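Local coordinates for protein alginase (Pseudoalteromonas, PDB 4Q8K) that probably depolymerises alginate by beta-elimination, as a bacterial alginate lyase of polysaccharide lyase family 18, at residues A[151-163]-A[187-199]. Residues are numbered along the deposited sequence; the frame is centred on the assembly and turned at random.
With SO4 (sulfate ion), chain D.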
loop_
_atom_site.group_PDB
_atom_site.type_symbol
_atom_site.label_atom_id
_atom_site.label_comp_id
_atom_site.label_asym_id
_atom_site.label_seq_id
_atom_site.Cartn_x
_atom_site.Cartn_y
_atom_site.Cartn_z
ATOM N N GLY A 151 -16.504 -9.391 -2.372
ATOM C CA GLY A 151 -16.030 -9.041 -3.698
ATOM C C GLY A 151 -16.940 -8.109 -4.481
ATOM O O GLY A 151 -16.749 -7.918 -5.680
ATOM N N SER A 152 -17.928 -7.507 -3.822
ATOM C CA SER A 152 -18.844 -6.620 -4.539
ATOM C C SER A 152 -18.130 -5.393 -5.114
ATOM O O SER A 152 -18.516 -4.873 -6.161
ATOM C CB SER A 152 -20.033 -6.206 -3.659
ATOM O OG SER A 152 -19.608 -5.546 -2.486
ATOM N N ILE A 153 -17.077 -4.949 -4.433
ATOM C CA ILE A 153 -16.275 -3.827 -4.914
ATOM C C ILE A 153 -14.833 -4.256 -5.220
ATOM O O ILE A 153 -14.290 -3.888 -6.268
ATOM C CB ILE A 153 -16.245 -2.663 -3.891
ATOM C CG1 ILE A 153 -17.619 -1.988 -3.798
ATOM C CG2 ILE A 153 -15.199 -1.646 -4.284
ATOM C CD1 ILE A 153 -17.668 -0.790 -2.837
ATOM N N PHE A 154 -14.245 -5.032 -4.314
ATOM C CA PHE A 154 -12.821 -5.391 -4.394
ATOM C C PHE A 154 -12.551 -6.779 -4.952
ATOM O O PHE A 154 -13.214 -7.738 -4.578
ATOM C CB PHE A 154 -12.161 -5.285 -3.018
ATOM C CG PHE A 154 -12.060 -3.872 -2.511
ATOM C CD1 PHE A 154 -10.990 -3.069 -2.871
ATOM C CD2 PHE A 154 -13.049 -3.344 -1.699
ATOM C CE1 PHE A 154 -10.898 -1.759 -2.422
ATOM C CE2 PHE A 154 -12.971 -2.036 -1.246
ATOM C CZ PHE A 154 -11.888 -1.242 -1.607
ATOM N N ASP A 155 -11.544 -6.856 -5.821
ATOM C CA ASP A 155 -10.984 -8.123 -6.310
ATOM C C ASP A 155 -9.742 -8.459 -5.507
ATOM O O ASP A 155 -8.976 -7.561 -5.149
ATOM C CB ASP A 155 -10.571 -8.007 -7.770
ATOM C CG ASP A 155 -11.745 -8.094 -8.717
ATOM O OD1 ASP A 155 -12.799 -8.607 -8.301
ATOM O OD2 ASP A 155 -11.616 -7.655 -9.873
ATOM N N LEU A 156 -9.525 -9.745 -5.246
ATOM C CA LEU A 156 -8.379 -10.184 -4.450
ATOM C C LEU A 156 -7.169 -10.530 -5.318
ATOM O O LEU A 156 -7.303 -11.172 -6.352
ATOM C CB LEU A 156 -8.762 -11.382 -3.574
ATOM C CG LEU A 156 -7.638 -12.026 -2.747
ATOM C CD1 LEU A 156 -7.067 -11.015 -1.759
ATOM C CD2 LEU A 156 -8.136 -13.268 -2.010
ATOM N N GLU A 157 -5.993 -10.080 -4.887
ATOM C CA GLU A 157 -4.729 -10.420 -5.531
ATOM C C GLU A 157 -3.931 -11.228 -4.529
ATOM O O GLU A 157 -3.439 -10.685 -3.538
ATOM C CB GLU A 157 -3.936 -9.158 -5.902
ATOM C CG GLU A 157 -4.631 -8.204 -6.851
ATOM C CD GLU A 157 -3.934 -6.860 -6.899
ATOM O OE1 GLU A 157 -3.125 -6.627 -7.826
ATOM O OE2 GLU A 157 -4.195 -6.042 -5.998
ATOM N N GLY A 158 -3.800 -12.528 -4.787
ATOM C CA GLY A 158 -3.173 -13.428 -3.841
ATOM C C GLY A 158 -4.228 -14.224 -3.099
ATOM O O GLY A 158 -4.678 -13.837 -2.021
ATOM N N ASP A 159 -4.621 -15.337 -3.687
ATOM C CA ASP A 159 -5.734 -16.117 -3.222
ATOM C C ASP A 159 -5.466 -16.854 -1.930
ATOM O O ASP A 159 -6.335 -17.042 -1.126
ATOM C CB ASP A 159 -6.140 -17.123 -4.304
ATOM C CG ASP A 159 -6.753 -16.483 -5.474
ATOM O OD1 ASP A 159 -7.658 -15.703 -5.290
ATOM O OD2 ASP A 159 -6.342 -16.738 -6.583
ATOM N N ASN A 160 -4.234 -17.280 -1.751
ATOM C CA ASN A 160 -3.909 -18.023 -0.557
ATOM C C ASN A 160 -2.672 -17.589 0.162
ATOM O O ASN A 160 -1.663 -17.485 -0.427
ATOM C CB ASN A 160 -3.832 -19.517 -0.844
ATOM C CG ASN A 160 -3.887 -20.334 0.428
ATOM O OD1 ASN A 160 -4.955 -20.743 0.885
ATOM N ND2 ASN A 160 -2.744 -20.556 1.015
ATOM N N PRO A 161 -2.794 -17.378 1.447
ATOM C CA PRO A 161 -4.064 -17.595 2.140
ATOM C C PRO A 161 -4.992 -16.395 1.980
ATOM O O PRO A 161 -4.541 -15.295 1.647
ATOM C CB PRO A 161 -3.638 -17.718 3.597
ATOM C CG PRO A 161 -2.443 -16.819 3.691
ATOM C CD PRO A 161 -1.723 -16.975 2.376
ATOM N N ASN A 162 -6.280 -16.608 2.210
ATOM C CA ASN A 162 -7.232 -15.510 2.157
ATOM C C ASN A 162 -6.950 -14.539 3.305
ATOM O O ASN A 162 -6.610 -14.958 4.414
ATOM C CB ASN A 162 -8.677 -16.027 2.198
ATOM C CG ASN A 162 -9.703 -14.920 1.988
ATOM O OD1 ASN A 162 -10.068 -14.212 2.927
ATOM N ND2 ASN A 162 -10.175 -14.769 0.750
ATOM N N PRO A 163 -7.069 -13.231 3.035
ATOM C CA PRO A 163 -6.787 -12.219 4.057
ATOM C C PRO A 163 -7.740 -12.271 5.249
ATOM O O PRO A 163 -7.345 -11.889 6.348
ATOM C CB PRO A 163 -6.966 -10.903 3.292
ATOM C CG PRO A 163 -6.639 -11.247 1.887
ATOM C CD PRO A 163 -7.205 -12.635 1.696
ATOM N N TRP A 187 6.375 -8.903 -4.313
ATOM C CA TRP A 187 5.278 -9.827 -4.067
ATOM C C TRP A 187 4.172 -9.044 -3.401
ATOM O O TRP A 187 4.453 -8.172 -2.585
ATOM C CB TRP A 187 5.715 -10.924 -3.114
ATOM C CG TRP A 187 6.323 -12.109 -3.785
ATOM C CD1 TRP A 187 6.264 -12.428 -5.115
ATOM C CD2 TRP A 187 7.104 -13.123 -3.161
ATOM N NE1 TRP A 187 6.950 -13.602 -5.349
ATOM C CE2 TRP A 187 7.463 -14.051 -4.161
ATOM C CE3 TRP A 187 7.511 -13.355 -1.844
ATOM C CZ2 TRP A 187 8.239 -15.172 -3.890
ATOM C CZ3 TRP A 187 8.267 -14.476 -1.571
ATOM C CH2 TRP A 187 8.619 -15.374 -2.591
ATOM N N ARG A 188 2.921 -9.353 -3.726
ATOM C CA ARG A 188 1.813 -8.642 -3.092
ATOM C C ARG A 188 0.724 -9.551 -2.539
ATOM O O ARG A 188 0.556 -10.704 -2.964
ATOM C CB ARG A 188 1.187 -7.612 -4.043
ATOM C CG ARG A 188 0.215 -8.221 -5.046
ATOM C CD ARG A 188 -0.205 -7.223 -6.101
ATOM N NE ARG A 188 0.935 -6.698 -6.845
ATOM C CZ ARG A 188 0.847 -5.842 -7.855
ATOM N NH1 ARG A 188 -0.337 -5.386 -8.254
ATOM N NH2 ARG A 188 1.951 -5.436 -8.469
ATOM N N HIS A 189 -0.011 -8.998 -1.582
ATOM C CA HIS A 189 -1.242 -9.584 -1.075
ATOM C C HIS A 189 -2.149 -8.375 -0.867
ATOM O O HIS A 189 -1.921 -7.587 0.046
ATOM C CB HIS A 189 -0.992 -10.285 0.242
ATOM C CG HIS A 189 -1.976 -11.371 0.543
ATOM N ND1 HIS A 189 -2.035 -11.999 1.762
ATOM C CD2 HIS A 189 -2.944 -11.931 -0.224
ATOM C CE1 HIS A 189 -2.991 -12.919 1.737
ATOM N NE2 HIS A 189 -3.552 -12.898 0.544
ATOM N N GLU A 190 -3.161 -8.223 -1.717
ATOM C CA GLU A 190 -3.780 -6.920 -1.907
ATOM C C GLU A 190 -5.203 -7.023 -2.451
ATOM O O GLU A 190 -5.539 -7.970 -3.178
ATOM C CB GLU A 190 -2.908 -6.174 -2.913
ATOM C CG GLU A 190 -3.247 -4.743 -3.210
ATOM C CD GLU A 190 -2.235 -4.155 -4.170
ATOM O OE1 GLU A 190 -2.334 -4.415 -5.393
ATOM O OE2 GLU A 190 -1.325 -3.452 -3.697
ATOM N N TYR A 191 -6.031 -6.039 -2.102
ATOM C CA TYR A 191 -7.352 -5.900 -2.704
ATOM C C TYR A 191 -7.340 -4.695 -3.638
ATOM O O TYR A 191 -6.657 -3.706 -3.366
ATOM C CB TYR A 191 -8.417 -5.672 -1.633
ATOM C CG TYR A 191 -8.823 -6.890 -0.834
ATOM C CD1 TYR A 191 -9.611 -7.887 -1.401
ATOM C CD2 TYR A 191 -8.451 -7.027 0.499
ATOM C CE1 TYR A 191 -9.999 -8.984 -0.665
ATOM C CE2 TYR A 191 -8.826 -8.122 1.239
ATOM C CZ TYR A 191 -9.604 -9.098 0.652
ATOM O OH TYR A 191 -9.977 -10.194 1.390
ATOM N N LYS A 192 -8.102 -4.765 -4.727
ATOM C CA LYS A 192 -8.191 -3.656 -5.669
ATOM C C LYS A 192 -9.630 -3.419 -6.122
ATOM O O LYS A 192 -10.379 -4.366 -6.339
ATOM C CB LYS A 192 -7.306 -3.918 -6.890
ATOM C CG LYS A 192 -7.605 -5.246 -7.585
ATOM C CD LYS A 192 -6.833 -5.396 -8.884
ATOM C CE LYS A 192 -7.157 -6.749 -9.542
ATOM N NZ LYS A 192 -6.437 -6.906 -10.842
ATOM N N VAL A 193 -10.022 -2.157 -6.261
ATOM C CA VAL A 193 -11.339 -1.869 -6.812
ATOM C C VAL A 193 -11.452 -2.514 -8.190
ATOM O O VAL A 193 -10.591 -2.321 -9.051
ATOM C CB VAL A 193 -11.596 -0.353 -6.915
ATOM C CG1 VAL A 193 -12.924 -0.068 -7.622
ATOM C CG2 VAL A 193 -11.569 0.302 -5.526
ATOM N N LYS A 194 -12.523 -3.228 -8.425
ATOM C CA LYS A 194 -12.659 -3.945 -9.666
ATOM C C LYS A 194 -12.807 -3.106 -10.897
ATOM O O LYS A 194 -13.310 -2.037 -10.853
ATOM C CB LYS A 194 -13.767 -4.963 -9.547
ATOM C CG LYS A 194 -15.136 -4.367 -9.614
ATOM C CD LYS A 194 -16.214 -5.444 -9.608
ATOM C CE LYS A 194 -16.290 -6.158 -8.299
ATOM N NZ LYS A 194 -17.363 -7.168 -8.302
ATOM N N GLU A 195 -12.349 -3.626 -12.000
ATOM C CA GLU A 195 -12.275 -2.874 -13.235
ATOM C C GLU A 195 -13.579 -2.163 -13.619
ATOM O O GLU A 195 -13.549 -1.031 -14.096
ATOM C CB GLU A 195 -11.842 -3.808 -14.361
ATOM C CG GLU A 195 -11.291 -3.111 -15.586
ATOM C CD GLU A 195 -10.737 -4.106 -16.589
ATOM O OE1 GLU A 195 -11.295 -5.220 -16.678
ATOM O OE2 GLU A 195 -9.740 -3.784 -17.270
ATOM N N SER A 196 -14.713 -2.830 -13.413
ATOM C CA SER A 196 -15.975 -2.324 -13.953
ATOM C C SER A 196 -16.450 -1.070 -13.236
ATOM O O SER A 196 -17.250 -0.308 -13.780
ATOM C CB SER A 196 -17.070 -3.398 -13.927
ATOM O OG SER A 196 -17.441 -3.744 -12.602
ATOM N N LEU A 197 -15.952 -0.854 -12.023
ATOM C CA LEU A 197 -16.400 0.276 -11.213
ATOM C C LEU A 197 -15.502 1.491 -11.368
ATOM O O LEU A 197 -15.825 2.570 -10.877
ATOM C CB LEU A 197 -16.469 -0.103 -9.736
ATOM C CG LEU A 197 -17.405 -1.229 -9.292
ATOM C CD1 LEU A 197 -17.198 -1.491 -7.815
ATOM C CD2 LEU A 197 -18.855 -0.873 -9.574
ATOM N N ARG A 198 -14.367 1.318 -12.040
ATOM C CA ARG A 198 -13.373 2.395 -12.126
ATOM C C ARG A 198 -13.824 3.604 -12.929
ATOM O O ARG A 198 -14.357 3.473 -14.032
ATOM C CB ARG A 198 -12.058 1.862 -12.682
ATOM C CG ARG A 198 -11.513 0.747 -11.836
ATOM C CD ARG A 198 -10.233 0.169 -12.413
ATOM N NE ARG A 198 -9.867 -1.046 -11.701
ATOM C CZ ARG A 198 -8.942 -1.909 -12.128
ATOM N NH1 ARG A 198 -8.287 -1.681 -13.260
ATOM N NH2 ARG A 198 -8.678 -3.002 -11.430
ATOM N N VAL A 199 -13.602 4.782 -12.352
ATOM C CA VAL A 199 -13.872 6.044 -13.021
ATOM C C VAL A 199 -12.729 7.001 -12.708
ATOM O O VAL A 199 -11.717 6.599 -12.132
ATOM C CB VAL A 199 -15.218 6.646 -12.578
ATOM C CG1 VAL A 199 -16.381 5.790 -13.109
ATOM C CG2 VAL A 199 -15.273 6.767 -11.056
HETATM S S SO4 D . 0.863 -3.446 -11.620
HETATM O O1 SO4 D . 0.454 -3.596 -13.019
HETATM O O2 SO4 D . 1.098 -2.026 -11.351
HETATM O O3 SO4 D . -0.190 -3.979 -10.758
HETATM O O4 SO4 D . 2.098 -4.185 -11.400
HETATM O O HOH W 1 -10.792 -6.067 -11.735
HETATM O O HOH W 2 -3.587 -7.183 -10.562
HETATM O O HOH W 3 -11.388 -12.024 0.281
#
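Tyr191 lays one face of its ring under Leu156, whose CD1 makes a CH-pi contact 4.1 Å from the ring centroid. Pro163 packs obliquely against the phenol end, its CG 3.5 Å from Tyr191 OH, and a water joins that hydroxyl to Asn162 ND2. Next to Tyr191 the Phe154 side chain crosses it at about a right angle, Phe154 CD1 3.9 Å from Tyr191 CB, and reaches Val193, CE1 to CG2 3.8 Å; Phe319 and Tyr364 meet the same ring edge-to-face. The backbones of 154-157 and 187-193 run antiparallel, with Asp155–Lys192 and Glu157–Glu190 as the hydrogen-bonded pairs. Past the end of the ladder a bend at chi3 (68°) turns the end of Lys194 back, and NZ donates to Gly151 O at 2.8 Å, in the carbonyl plane.

The sheet face opposite Tyr191 is polar. Glu157 and Glu190 lie side by side, their carboxylate planes 38° apart, with Glu157 OE2 2.5 Å from Glu190 OE1. Arg188 NH1 approaches Glu157 OE1 on its syn side at 3.1 Å, but from well out of the carboxylate plane, the two groups being nearly perpendicular, and the guanidinium also binds a sulfate, probably from the crystallisation liquor, through NH1 and NH2. Lys318 forms a salt bridge with Glu190, while a water connects Glu157 OE1 to Lys192 NZ. A leucine in place of Arg188 would probably leave Glu157 without its salt-bridge partner and the sulfate without two of its donors.

The strand 154-157 thus extends an antiparallel sheet of the lyase domain, consistent with the jelly-roll architecture of such enzymes, Phe154 reaching Tyr364 of strand 355-368 in the second sheet. On the other side, Arg188 and Lys318 supply the acid pair's positive partners, and the network leaves the Arg188 guanidinium able to hold an anion as well.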